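Local coordinates for lysine cyclodeaminase (Streptomyces pristinaespiralis, PDB 5YU3), which catalyses the NAD-dependent cyclisation of L-lysine to pipecolic acid with loss of ammonia, and also recognises L-ornithine and L-2,4-diaminobutyric acid, at residues R9-V14 with A110-V115; E22-I27 with L157-P162; G114-A119 with E313-A318; R131-P136 with A280-D285. One frame throughout, in Å; residues are numbered along the deposited sequence.

Contact 1 of 4, residues R9-V14 with A110-V115; sequences RDVAEV and ALMDGV
Val-11 on helix 8-18 meets Met-112 and Asp-113 at the end of strand 108-113. Its CB faces the strand, and the two methyls divide the work. With CG1 anti to the backbone N (chi1 168°), CG2 stands beside that nitrogen and on the strand side. CG2 lies 3.9 Å from Met-112 CE, the two side chains crossing at about a right angle. The same methyl is 4.3 Å from Asp-113 CB, so it bridges two successive strand residues. CG1 turns to other partners, Leu-116 and Phe-315, on two further helices. Met-112 reaches Val-11 with its terminal methyl, because its chain bends at chi3. The strand belongs to the mixed sheet that is paired with a nucleotide-binding domain in the ornithine cyclodeaminase/mu-crystallin family. Leu-111 packs on Leu-111 of the second subunit, which places this sheet at the dimer interface. Beyond its CB, Asp-113 is polar and caps helix 115-133. Val-115 N donates to Asp-113 OD1 over 2.9 Å at 163°, from 50° above the carboxylate plane. His-332 N of the second subunit also binds OD1, while OD2 takes Leu-116 N. These N-H groups would probably stabilise a negative charge on the buried carboxylate.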
loop_
_atom_site.group_PDB
_atom_site.type_symbol
_atom_site.label_atom_id
_atom_site.label_comp_id
_atom_site.label_asym_id
_atom_site.label_seq_id
_atom_site.Cartn_x
_atom_site.Cartn_y
_atom_site.Cartn_z
ATOM N N ARG A 9 11.505 7.359 -18.527
ATOM C CA ARG A 9 11.859 7.427 -19.940
ATOM C C ARG A 9 10.990 6.483 -20.764
ATOM O O ARG A 9 10.498 6.856 -21.836
ATOM C CB ARG A 9 13.349 7.107 -20.103
ATOM C CG ARG A 9 13.762 6.676 -21.497
ATOM C CD ARG A 9 13.923 7.871 -22.417
ATOM N NE ARG A 9 14.438 7.479 -23.731
ATOM C CZ ARG A 9 14.516 8.306 -24.770
ATOM N NH1 ARG A 9 14.120 9.567 -24.639
ATOM N NH2 ARG A 9 14.987 7.877 -25.932
ATOM N N ASP A 10 10.742 5.274 -20.250
ATOM C CA ASP A 10 9.901 4.322 -20.966
ATOM C C ASP A 10 8.464 4.822 -21.074
ATOM O O ASP A 10 7.839 4.697 -22.130
ATOM C CB ASP A 10 9.945 2.965 -20.269
ATOM C CG ASP A 10 11.350 2.396 -20.199
ATOM O OD1 ASP A 10 11.951 2.165 -21.264
ATOM O OD2 ASP A 10 11.853 2.185 -19.079
ATOM N N VAL A 11 7.917 5.377 -19.989
ATOM C CA VAL A 11 6.573 5.938 -20.063
ATOM C C VAL A 11 6.528 7.082 -21.072
ATOM O O VAL A 11 5.596 7.179 -21.880
ATOM C CB VAL A 11 6.102 6.381 -18.664
ATOM C CG1 VAL A 11 4.851 7.214 -18.769
ATOM C CG2 VAL A 11 5.860 5.144 -17.786
ATOM N N ALA A 12 7.544 7.947 -21.061
ATOM C CA ALA A 12 7.613 9.031 -22.040
ATOM C C ALA A 12 7.647 8.494 -23.469
ATOM O O ALA A 12 7.004 9.051 -24.368
ATOM C CB ALA A 12 8.841 9.900 -21.760
ATOM N N GLU A 13 8.368 7.399 -23.696
ATOM C CA GLU A 13 8.463 6.873 -25.051
ATOM C C GLU A 13 7.159 6.231 -25.487
ATOM O O GLU A 13 6.808 6.296 -26.669
ATOM C CB GLU A 13 9.624 5.887 -25.155
ATOM C CG GLU A 13 10.987 6.568 -25.063
ATOM C CD GLU A 13 11.225 7.522 -26.217
ATOM O OE1 GLU A 13 11.626 7.043 -27.301
ATOM O OE2 GLU A 13 11.001 8.742 -26.050
ATOM N N VAL A 14 6.416 5.622 -24.559
ATOM C CA VAL A 14 5.108 5.081 -24.918
ATOM C C VAL A 14 4.190 6.197 -25.398
ATOM O O VAL A 14 3.542 6.082 -26.445
ATOM C CB VAL A 14 4.487 4.313 -23.737
ATOM C CG1 VAL A 14 3.005 4.058 -24.009
ATOM C CG2 VAL A 14 5.211 2.972 -23.533
ATOM N N ALA A 110 5.697 -5.854 -11.824
ATOM C CA ALA A 110 5.834 -4.663 -12.650
ATOM C C ALA A 110 5.655 -3.419 -11.791
ATOM O O ALA A 110 4.917 -3.430 -10.797
ATOM C CB ALA A 110 4.830 -4.680 -13.810
ATOM N N LEU A 111 6.355 -2.352 -12.180
ATOM C CA LEU A 111 6.352 -1.091 -11.447
ATOM C C LEU A 111 6.526 0.057 -12.434
ATOM O O LEU A 111 7.416 -0.006 -13.285
ATOM C CB LEU A 111 7.486 -1.080 -10.412
ATOM C CG LEU A 111 7.721 0.226 -9.662
ATOM C CD1 LEU A 111 6.507 0.548 -8.809
ATOM C CD2 LEU A 111 8.971 0.102 -8.801
ATOM N N MET A 112 5.710 1.111 -12.311
ATOM C CA MET A 112 5.792 2.233 -13.247
ATOM C C MET A 112 5.348 3.529 -12.583
ATOM O O MET A 112 4.737 3.535 -11.508
ATOM C CB MET A 112 4.935 1.985 -14.502
ATOM C CG MET A 112 3.435 1.881 -14.211
ATOM S SD MET A 112 2.427 1.784 -15.711
ATOM C CE MET A 112 2.607 3.456 -16.331
ATOM N N ASP A 113 5.667 4.638 -13.257
ATOM C CA ASP A 113 5.188 5.961 -12.861
ATOM C C ASP A 113 3.672 5.978 -12.720
ATOM O O ASP A 113 2.949 5.341 -13.495
ATOM C CB ASP A 113 5.590 6.999 -13.915
ATOM C CG ASP A 113 4.885 8.329 -13.717
ATOM O OD1 ASP A 113 5.108 8.949 -12.659
ATOM O OD2 ASP A 113 4.123 8.757 -14.615
ATOM N N GLY A 114 3.187 6.759 -11.749
ATOM C CA GLY A 114 1.761 6.985 -11.596
ATOM C C GLY A 114 1.306 8.405 -11.891
ATOM O O GLY A 114 0.099 8.668 -11.905
ATOM N N VAL A 115 2.238 9.331 -12.141
ATOM C CA VAL A 115 1.864 10.734 -12.365
ATOM C C VAL A 115 1.082 10.887 -13.669
ATOM O O VAL A 115 -0.051 11.394 -13.681
ATOM C CB VAL A 115 3.107 11.641 -12.359
ATOM C CG1 VAL A 115 2.717 13.074 -12.748
ATOM C CG2 VAL A 115 3.780 11.634 -10.996
#

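Contact 2 of 4, residues E22-I27 with L157-P162; sequences ELMRRI and LSLVLP
Leu-159 pushes both of its methyls against helix 20-39, CD1 onto Met-24 and the base of Arg-25, CD2 onto the Arg-25 guanidinium. The apolar part is made by CD1. It sits 3.6 Å from Met-24 CG and 3.8 Å from Met-24 CB, touching the root of the methionine chain and not its sulfur. CD1 also lies 4.0 Å from Arg-25 CG. The second kind of contact is a methyl over a flat cation. Leu-159 CD2 rests 3.5 Å above one face of the Arg-25 guanidinium, offset toward the rim, and is nearest to Arg-25 NH2. The arginine chain is extended from CG to NE, which carries the group alongside the leucine. Leu-159 lies on helix 148-160, which follows the first strand of the Rossmann-type NAD domain. Helix 20-39, near the N-terminus, is joined to that domain here. A glycine in place of Leu-159 would probably open a gap beside Met-24 and leave the Arg-25 guanidinium freer to swing. The charged interaction stays within one helix. Arg-26 NE donates to Glu-22 OE2 over 3.0 Å, nearly straight at 173°, in the guanidinium plane and on the anti lone pair.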
loop_
_atom_site.group_PDB
_atom_site.type_symbol
_atom_site.label_atom_id
_atom_site.label_comp_id
_atom_site.label_asym_id
_atom_site.label_seq_id
_atom_site.Cartn_x
_atom_site.Cartn_y
_atom_site.Cartn_z
ATOM N N GLU A 22 -4.331 9.291 -29.161
ATOM C CA GLU A 22 -4.630 7.874 -29.261
ATOM C C GLU A 22 -4.500 7.180 -27.909
ATOM O O GLU A 22 -5.313 6.308 -27.571
ATOM C CB GLU A 22 -3.715 7.218 -30.293
ATOM C CG GLU A 22 -3.732 5.705 -30.193
ATOM C CD GLU A 22 -5.014 5.091 -30.709
ATOM O OE1 GLU A 22 -5.838 5.830 -31.298
ATOM O OE2 GLU A 22 -5.197 3.863 -30.530
ATOM N N LEU A 23 -3.497 7.561 -27.113
ATOM C CA LEU A 23 -3.335 6.926 -25.807
ATOM C C LEU A 23 -4.502 7.273 -24.885
ATOM O O LEU A 23 -4.996 6.412 -24.149
ATOM C CB LEU A 23 -2.009 7.342 -25.174
ATOM C CG LEU A 23 -1.673 6.676 -23.836
ATOM C CD1 LEU A 23 -1.478 5.163 -23.988
ATOM C CD2 LEU A 23 -0.442 7.338 -23.228
ATOM N N MET A 24 -4.965 8.520 -24.930
ATOM C CA MET A 24 -6.139 8.893 -24.144
ATOM C C MET A 24 -7.376 8.137 -24.621
ATOM O O MET A 24 -8.157 7.643 -23.803
ATOM C CB MET A 24 -6.355 10.407 -24.202
ATOM C CG MET A 24 -7.600 10.900 -23.429
ATOM S SD MET A 24 -7.525 10.580 -21.642
ATOM C CE MET A 24 -6.695 12.033 -21.041
ATOM N N ARG A 25 -7.550 7.999 -25.941
ATOM C CA ARG A 25 -8.694 7.258 -26.465
ATOM C C ARG A 25 -8.657 5.795 -26.039
ATOM O O ARG A 25 -9.703 5.217 -25.708
ATOM C CB ARG A 25 -8.751 7.359 -27.989
ATOM C CG ARG A 25 -9.319 8.698 -28.483
ATOM C CD ARG A 25 -9.746 8.645 -29.946
ATOM N NE ARG A 25 -10.306 9.920 -30.394
ATOM C CZ ARG A 25 -9.588 10.878 -30.975
ATOM N NH1 ARG A 25 -8.284 10.691 -31.183
ATOM N NH2 ARG A 25 -10.168 12.014 -31.354
ATOM N N ARG A 26 -7.467 5.177 -26.041
ATOM C CA ARG A 26 -7.365 3.796 -25.574
ATOM C C ARG A 26 -7.833 3.673 -24.132
ATOM O O ARG A 26 -8.549 2.727 -23.787
ATOM C CB ARG A 26 -5.930 3.276 -25.689
ATOM C CG ARG A 26 -5.455 3.062 -27.111
ATOM C CD ARG A 26 -4.074 2.381 -27.147
ATOM N NE ARG A 26 -3.485 2.460 -28.481
ATOM C CZ ARG A 26 -2.269 2.025 -28.789
ATOM N NH1 ARG A 26 -1.493 1.482 -27.852
ATOM N NH2 ARG A 26 -1.823 2.140 -30.038
ATOM N N ILE A 27 -7.439 4.621 -23.278
ATOM C CA ILE A 27 -7.811 4.537 -21.868
ATOM C C ILE A 27 -9.299 4.831 -21.685
ATOM O O ILE A 27 -9.972 4.179 -20.876
ATOM C CB ILE A 27 -6.918 5.465 -21.023
ATOM C CG1 ILE A 27 -5.473 4.933 -21.059
ATOM C CG2 ILE A 27 -7.403 5.531 -19.565
ATOM C CD1 ILE A 27 -4.430 5.894 -20.520
ATOM N N LEU A 157 -12.052 15.580 -22.566
ATOM C CA LEU A 157 -13.382 16.035 -22.962
ATOM C C LEU A 157 -13.395 16.515 -24.407
ATOM O O LEU A 157 -14.389 16.311 -25.115
ATOM C CB LEU A 157 -13.873 17.135 -22.017
ATOM C CG LEU A 157 -14.129 16.594 -20.607
ATOM C CD1 LEU A 157 -14.345 17.736 -19.617
ATOM C CD2 LEU A 157 -15.301 15.621 -20.605
ATOM N N SER A 158 -12.294 17.120 -24.868
ATOM C CA SER A 158 -12.219 17.563 -26.258
ATOM C C SER A 158 -12.242 16.398 -27.241
ATOM O O SER A 158 -12.553 16.611 -28.418
ATOM C CB SER A 158 -10.967 18.425 -26.485
ATOM O OG SER A 158 -9.796 17.618 -26.639
ATOM N N LEU A 159 -11.940 15.167 -26.795
ATOM C CA LEU A 159 -12.016 14.026 -27.698
ATOM C C LEU A 159 -13.406 13.427 -27.781
ATOM O O LEU A 159 -13.674 12.658 -28.712
ATOM C CB LEU A 159 -11.038 12.913 -27.275
ATOM C CG LEU A 159 -9.574 13.331 -27.136
ATOM C CD1 LEU A 159 -8.763 12.163 -26.618
ATOM C CD2 LEU A 159 -8.998 13.831 -28.461
ATOM N N VAL A 160 -14.290 13.723 -26.827
ATOM C CA VAL A 160 -15.614 13.114 -26.818
ATOM C C VAL A 160 -16.735 14.124 -27.019
ATOM O O VAL A 160 -17.886 13.707 -27.244
ATOM C CB VAL A 160 -15.851 12.304 -25.525
ATOM C CG1 VAL A 160 -14.803 11.174 -25.413
ATOM C CG2 VAL A 160 -15.777 13.203 -24.320
ATOM N N LEU A 161 -16.450 15.423 -26.941
ATOM C CA LEU A 161 -17.431 16.473 -27.165
ATOM C C LEU A 161 -16.886 17.509 -28.137
ATOM O O LEU A 161 -15.675 17.755 -28.180
ATOM C CB LEU A 161 -17.812 17.175 -25.850
ATOM C CG LEU A 161 -18.474 16.318 -24.773
ATOM C CD1 LEU A 161 -18.506 17.083 -23.453
ATOM C CD2 LEU A 161 -19.870 15.856 -25.230
ATOM N N PRO A 162 -17.762 18.153 -28.915
ATOM C CA PRO A 162 -17.316 19.133 -29.923
ATOM C C PRO A 162 -16.991 20.497 -29.324
ATOM O O PRO A 162 -17.554 21.533 -29.706
ATOM C CB PRO A 162 -18.508 19.170 -30.883
ATOM C CG PRO A 162 -19.721 18.868 -29.877
ATOM C CD PRO A 162 -19.262 18.014 -28.993
#

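Contact 3 of 4, residues G114-A119 with E313-A318; sequences GVLLTA and EVFLEA
Gly-114 O, just before the helical turn whose Leu-116 and Leu-117 meet Phe-315, is gripped twice by Thr-118. Thr-118 N donates to Gly-114 O over 2.9 Å. The hydroxyl Thr-118 OG1 donates to Gly-114 O over 2.6 Å, tilted 23° from the carbonyl plane. The two donors come from opposite faces of that plane. With its proton given to Gly-114 O, OG1 also bonds to Lys-77 NZ. Thr-118 and Lys-77 both line the proline pocket, and Thr-118 touches the bound NAD as well. The first turn of helix 115-133 thus positions a pocket residue on one side and packs on Phe-315 with another. That packing is wholly apolar and buried. Phe-315 CZ points at Leu-116 CD2 from 4.1 Å, and the methyl lies at the ring edge, near the ring plane. The two side chains cross at about a right angle. Leu-116 CG is anti to the backbone N (chi1 177°), which carries the branch out toward the phenylalanine. Leu-117 takes part with its root: its CB is 4.3 Å from Phe-315 CE2. Both helices run between the two domains of the ornithine cyclodeaminase/mu-crystallin fold. Helix 115-133 leads from the mixed sheet to the parallel one, and helix 305-321 leads back. Val-14 of helix 8-18 and Leu-23 of helix 20-39 also pack on the ring. Leu-116 also touches Pro-340 of the second subunit.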
loop_
_atom_site.group_PDB
_atom_site.type_symbol
_atom_site.label_atom_id
_atom_site.label_comp_id
_atom_site.label_asym_id
_atom_site.label_seq_id
_atom_site.Cartn_x
_atom_site.Cartn_y
_atom_site.Cartn_z
ATOM N N GLY A 114 3.187 6.759 -11.749
ATOM C CA GLY A 114 1.761 6.985 -11.596
ATOM C C GLY A 114 1.306 8.405 -11.891
ATOM O O GLY A 114 0.099 8.668 -11.905
ATOM N N VAL A 115 2.238 9.331 -12.141
ATOM C CA VAL A 115 1.864 10.734 -12.365
ATOM C C VAL A 115 1.082 10.887 -13.669
ATOM O O VAL A 115 -0.051 11.394 -13.681
ATOM C CB VAL A 115 3.107 11.641 -12.359
ATOM C CG1 VAL A 115 2.717 13.074 -12.748
ATOM C CG2 VAL A 115 3.780 11.634 -10.996
ATOM N N LEU A 116 1.687 10.483 -14.796
ATOM C CA LEU A 116 0.994 10.592 -16.080
ATOM C C LEU A 116 -0.251 9.710 -16.110
ATOM O O LEU A 116 -1.329 10.158 -16.512
ATOM C CB LEU A 116 1.934 10.229 -17.235
ATOM C CG LEU A 116 1.300 10.243 -18.632
ATOM C CD1 LEU A 116 0.747 11.622 -18.961
ATOM C CD2 LEU A 116 2.315 9.777 -19.700
ATOM N N LEU A 117 -0.108 8.444 -15.705
ATOM C CA LEU A 117 -1.232 7.511 -15.679
ATOM C C LEU A 117 -2.424 8.070 -14.896
ATOM O O LEU A 117 -3.574 7.926 -15.329
ATOM C CB LEU A 117 -0.764 6.172 -15.084
ATOM C CG LEU A 117 -1.731 5.004 -14.888
ATOM C CD1 LEU A 117 -0.970 3.678 -14.926
ATOM C CD2 LEU A 117 -2.491 5.109 -13.561
ATOM N N THR A 118 -2.172 8.674 -13.733
ATOM C CA THR A 118 -3.275 9.214 -12.930
ATOM C C THR A 118 -3.993 10.320 -13.697
ATOM O O THR A 118 -5.229 10.344 -13.779
ATOM C CB THR A 118 -2.767 9.743 -11.578
ATOM O OG1 THR A 118 -2.286 8.652 -10.774
ATOM C CG2 THR A 118 -3.900 10.456 -10.799
ATOM N N ALA A 119 -3.223 11.228 -14.300
ATOM C CA ALA A 119 -3.828 12.319 -15.062
ATOM C C ALA A 119 -4.630 11.781 -16.239
ATOM O O ALA A 119 -5.720 12.281 -16.536
ATOM C CB ALA A 119 -2.743 13.293 -15.536
ATOM N N GLU A 313 -2.652 -1.491 -17.560
ATOM C CA GLU A 313 -2.693 -2.526 -18.590
ATOM C C GLU A 313 -2.452 -1.931 -19.971
ATOM O O GLU A 313 -1.773 -2.536 -20.807
ATOM C CB GLU A 313 -4.033 -3.255 -18.551
ATOM C CG GLU A 313 -4.096 -4.510 -19.406
ATOM C CD GLU A 313 -3.224 -5.637 -18.869
ATOM O OE1 GLU A 313 -2.876 -5.611 -17.666
ATOM O OE2 GLU A 313 -2.895 -6.555 -19.655
ATOM N N VAL A 314 -3.001 -0.741 -20.230
ATOM C CA VAL A 314 -2.786 -0.104 -21.526
ATOM C C VAL A 314 -1.308 0.218 -21.724
ATOM O O VAL A 314 -0.747 -0.005 -22.807
ATOM C CB VAL A 314 -3.660 1.157 -21.658
ATOM C CG1 VAL A 314 -3.255 1.938 -22.907
ATOM C CG2 VAL A 314 -5.130 0.762 -21.709
ATOM N N PHE A 315 -0.655 0.744 -20.684
ATOM C CA PHE A 315 0.773 1.028 -20.765
ATOM C C PHE A 315 1.594 -0.249 -20.924
ATOM O O PHE A 315 2.548 -0.285 -21.707
ATOM C CB PHE A 315 1.234 1.790 -19.522
ATOM C CG PHE A 315 1.051 3.273 -19.627
ATOM C CD1 PHE A 315 2.009 4.058 -20.249
ATOM C CD2 PHE A 315 -0.091 3.881 -19.134
ATOM C CE1 PHE A 315 1.841 5.433 -20.350
ATOM C CE2 PHE A 315 -0.268 5.257 -19.237
ATOM C CZ PHE A 315 0.702 6.031 -19.851
ATOM N N LEU A 316 1.269 -1.298 -20.166
ATOM C CA LEU A 316 2.070 -2.520 -20.250
ATOM C C LEU A 316 1.915 -3.197 -21.605
ATOM O O LEU A 316 2.872 -3.803 -22.104
ATOM C CB LEU A 316 1.683 -3.490 -19.134
ATOM C CG LEU A 316 1.997 -3.023 -17.717
ATOM C CD1 LEU A 316 1.706 -4.138 -16.723
ATOM C CD2 LEU A 316 3.440 -2.533 -17.599
ATOM N N GLU A 317 0.723 -3.126 -22.206
ATOM C CA GLU A 317 0.541 -3.670 -23.549
ATOM C C GLU A 317 1.442 -2.957 -24.550
ATOM O O GLU A 317 2.121 -3.601 -25.363
ATOM C CB GLU A 317 -0.926 -3.558 -23.968
ATOM C CG GLU A 317 -1.842 -4.553 -23.266
ATOM C CD GLU A 317 -3.305 -4.327 -23.592
ATOM O OE1 GLU A 317 -3.592 -3.466 -24.441
ATOM O OE2 GLU A 317 -4.162 -5.005 -22.985
ATOM N N ALA A 318 1.458 -1.622 -24.506
ATOM C CA ALA A 318 2.309 -0.863 -25.419
ATOM C C ALA A 318 3.785 -1.099 -25.123
ATOM O O ALA A 318 4.595 -1.231 -26.048
ATOM C CB ALA A 318 1.972 0.629 -25.341
#

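Contact 4 of 4, residues R131-P136 with A280-D285; sequences RLLARP and AHLCAD
Leu-132 and Leu-133, at the end of helix 115-133, pack against Leu-282 and Cys-283 of the short helix 279-284. The place is one end of the Rossmann-type domain, near strand 252-255, the outermost strand on that side of its parallel sheet within the chain. Helix 115-133 stops here, and the chain turns through Ala-134 toward strand 140-144, the first strand of that sheet. The tight part centres on Leu-282. Its CB faces helix 115-133 and lies 3.9 Å from Leu-132 CD1. Leu-132 CD2 is 4.0 Å from the backbone Leu-282 O, so the leucine fork spans both side chain and main chain of the same residue. Leu-282 CD1 reaches on to Leu-133 CD1 at 4.1 Å, where the two side chains meet at about a right angle. Leu-133 CG is anti to the carbonyl carbon (chi1 -67°), and this brings the tip of its side chain closer to Leu-282 than its CB direction alone would suggest. Both leucines of this inner pair are buried. Behind them, Leu-133 and Leu-282 each touch Thr-254, and Leu-133 also packs on Phe-252. The outer part is looser. Leu-132 and Cys-283 are partly exposed, and they touch through a single pair of atoms. Arg-131, exposed to solvent, turns instead to helix 20-39, where it packs on Ile-28. Cys-283 also leans on Leu-35 of helix 20-39. Its SG stands 4.2 Å from Leu-132 CD1, the same methyl that meets Leu-282 CB.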
loop_
_atom_site.group_PDB
_atom_site.type_symbol
_atom_site.label_atom_id
_atom_site.label_comp_id
_atom_site.label_asym_id
_atom_site.label_seq_id
_atom_site.Cartn_x
_atom_site.Cartn_y
_atom_site.Cartn_z
ATOM N N ARG A 131 -19.792 11.790 -21.697
ATOM C CA ARG A 131 -20.465 11.223 -22.855
ATOM C C ARG A 131 -21.888 10.811 -22.500
ATOM O O ARG A 131 -22.813 10.979 -23.305
ATOM C CB ARG A 131 -19.663 10.034 -23.387
ATOM C CG ARG A 131 -19.815 9.787 -24.864
ATOM C CD ARG A 131 -18.615 9.001 -25.361
ATOM N NE ARG A 131 -18.298 7.940 -24.412
ATOM C CZ ARG A 131 -17.367 7.012 -24.608
ATOM N NH1 ARG A 131 -16.645 7.019 -25.732
ATOM N NH2 ARG A 131 -17.161 6.081 -23.677
ATOM N N LEU A 132 -22.085 10.287 -21.287
ATOM C CA LEU A 132 -23.409 9.848 -20.859
ATOM C C LEU A 132 -24.314 11.008 -20.453
ATOM O O LEU A 132 -25.535 10.922 -20.640
ATOM C CB LEU A 132 -23.292 8.874 -19.681
ATOM C CG LEU A 132 -22.894 7.424 -19.997
ATOM C CD1 LEU A 132 -22.197 6.797 -18.800
ATOM C CD2 LEU A 132 -24.105 6.602 -20.401
ATOM N N LEU A 133 -23.756 12.081 -19.878
ATOM C CA LEU A 133 -24.562 13.053 -19.142
ATOM C C LEU A 133 -24.433 14.493 -19.615
ATOM O O LEU A 133 -25.204 15.345 -19.148
ATOM C CB LEU A 133 -24.214 12.996 -17.642
ATOM C CG LEU A 133 -24.608 11.690 -16.946
ATOM C CD1 LEU A 133 -24.042 11.612 -15.533
ATOM C CD2 LEU A 133 -26.125 11.548 -16.920
ATOM N N ALA A 134 -23.482 14.814 -20.480
ATOM C CA ALA A 134 -23.447 16.142 -21.073
ATOM C C ALA A 134 -24.145 16.117 -22.426
ATOM O O ALA A 134 -24.229 15.076 -23.087
ATOM C CB ALA A 134 -22.005 16.635 -21.245
ATOM N N ARG A 135 -24.643 17.274 -22.836
ATOM C CA ARG A 135 -25.264 17.393 -24.144
ATOM C C ARG A 135 -24.249 17.024 -25.223
ATOM O O ARG A 135 -23.107 17.497 -25.178
ATOM C CB ARG A 135 -25.767 18.819 -24.357
ATOM C CG ARG A 135 -27.227 19.037 -23.963
ATOM C CD ARG A 135 -27.716 20.384 -24.496
ATOM N NE ARG A 135 -27.967 20.351 -25.940
ATOM C CZ ARG A 135 -29.091 19.910 -26.505
ATOM N NH1 ARG A 135 -30.089 19.466 -25.755
ATOM N NH2 ARG A 135 -29.220 19.920 -27.826
ATOM N N PRO A 136 -24.606 16.171 -26.183
ATOM C CA PRO A 136 -23.627 15.768 -27.202
ATOM C C PRO A 136 -23.157 16.904 -28.084
ATOM O O PRO A 136 -22.134 16.753 -28.760
ATOM C CB PRO A 136 -24.374 14.700 -28.006
ATOM C CG PRO A 136 -25.907 14.967 -27.617
ATOM C CD PRO A 136 -25.898 15.430 -26.394
ATOM N N ALA A 280 -20.619 2.910 -12.999
ATOM C CA ALA A 280 -20.575 1.577 -13.593
ATOM C C ALA A 280 -21.958 1.119 -14.038
ATOM O O ALA A 280 -22.105 0.489 -15.092
ATOM C CB ALA A 280 -19.985 0.568 -12.605
ATOM N N HIS A 281 -22.991 1.427 -13.249
ATOM C CA HIS A 281 -24.330 1.000 -13.644
ATOM C C HIS A 281 -24.812 1.760 -14.872
ATOM O O HIS A 281 -25.455 1.171 -15.753
ATOM C CB HIS A 281 -25.320 1.163 -12.488
ATOM C CG HIS A 281 -26.677 0.585 -12.775
ATOM N ND1 HIS A 281 -27.772 1.356 -13.112
ATOM C CD2 HIS A 281 -27.093 -0.703 -12.840
ATOM C CE1 HIS A 281 -28.813 0.569 -13.325
ATOM N NE2 HIS A 281 -28.424 -0.684 -13.178
ATOM N N LEU A 282 -24.517 3.063 -14.945
ATOM C CA LEU A 282 -24.842 3.829 -16.146
ATOM C C LEU A 282 -24.166 3.235 -17.377
ATOM O O LEU A 282 -24.763 3.181 -18.462
ATOM C CB LEU A 282 -24.431 5.291 -15.973
ATOM C CG LEU A 282 -24.962 6.102 -14.780
ATOM C CD1 LEU A 282 -24.683 7.576 -14.983
ATOM C CD2 LEU A 282 -26.428 5.852 -14.579
ATOM N N CYS A 283 -22.926 2.764 -17.224
ATOM C CA CYS A 283 -22.214 2.190 -18.366
ATOM C C CYS A 283 -22.833 0.869 -18.807
ATOM O O CYS A 283 -22.892 0.575 -20.007
ATOM C CB CYS A 283 -20.736 1.997 -18.020
ATOM S SG CYS A 283 -19.821 3.529 -17.852
ATOM N N ALA A 284 -23.295 0.050 -17.858
ATOM C CA ALA A 284 -23.860 -1.238 -18.230
ATOM C C ALA A 284 -25.298 -1.115 -18.718
ATOM O O ALA A 284 -25.731 -1.901 -19.568
ATOM C CB ALA A 284 -23.788 -2.210 -17.050
ATOM N N ASP A 285 -26.054 -0.151 -18.202
ATOM C CA ASP A 285 -27.476 -0.034 -18.518
ATOM C C ASP A 285 -27.814 1.446 -18.630
ATOM O O ASP A 285 -28.107 2.100 -17.617
ATOM C CB ASP A 285 -28.342 -0.731 -17.467
ATOM C CG ASP A 285 -29.819 -0.736 -17.842
ATOM O OD1 ASP A 285 -30.182 0.024 -18.762
ATOM O OD2 ASP A 285 -30.613 -1.485 -17.224
#

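In the fold
Contacts 1 and 3 are close neighbours, with centres 7 Å apart, and they share Gly-114 and Val-115. Met-112 CE lies 3.6 Å from Phe-315 CG, so the two form one continuous apolar cluster. Contact 2 joins this cluster through Leu-23 CD2, 3.8 Å from Phe-315 CZ. It touches contact 4 as well, where Leu-161 packs on Ala-134. Contacts 3 and 4 use the two ends of helix 115-133, and their centres are 24 Å apart. Contact 3 is at the active site, since Thr-118 touches both proline and NAD. The side chains of Asp-113 in contact 1 and Met-24 in contact 2 are each about 12 Å from a bound NAD.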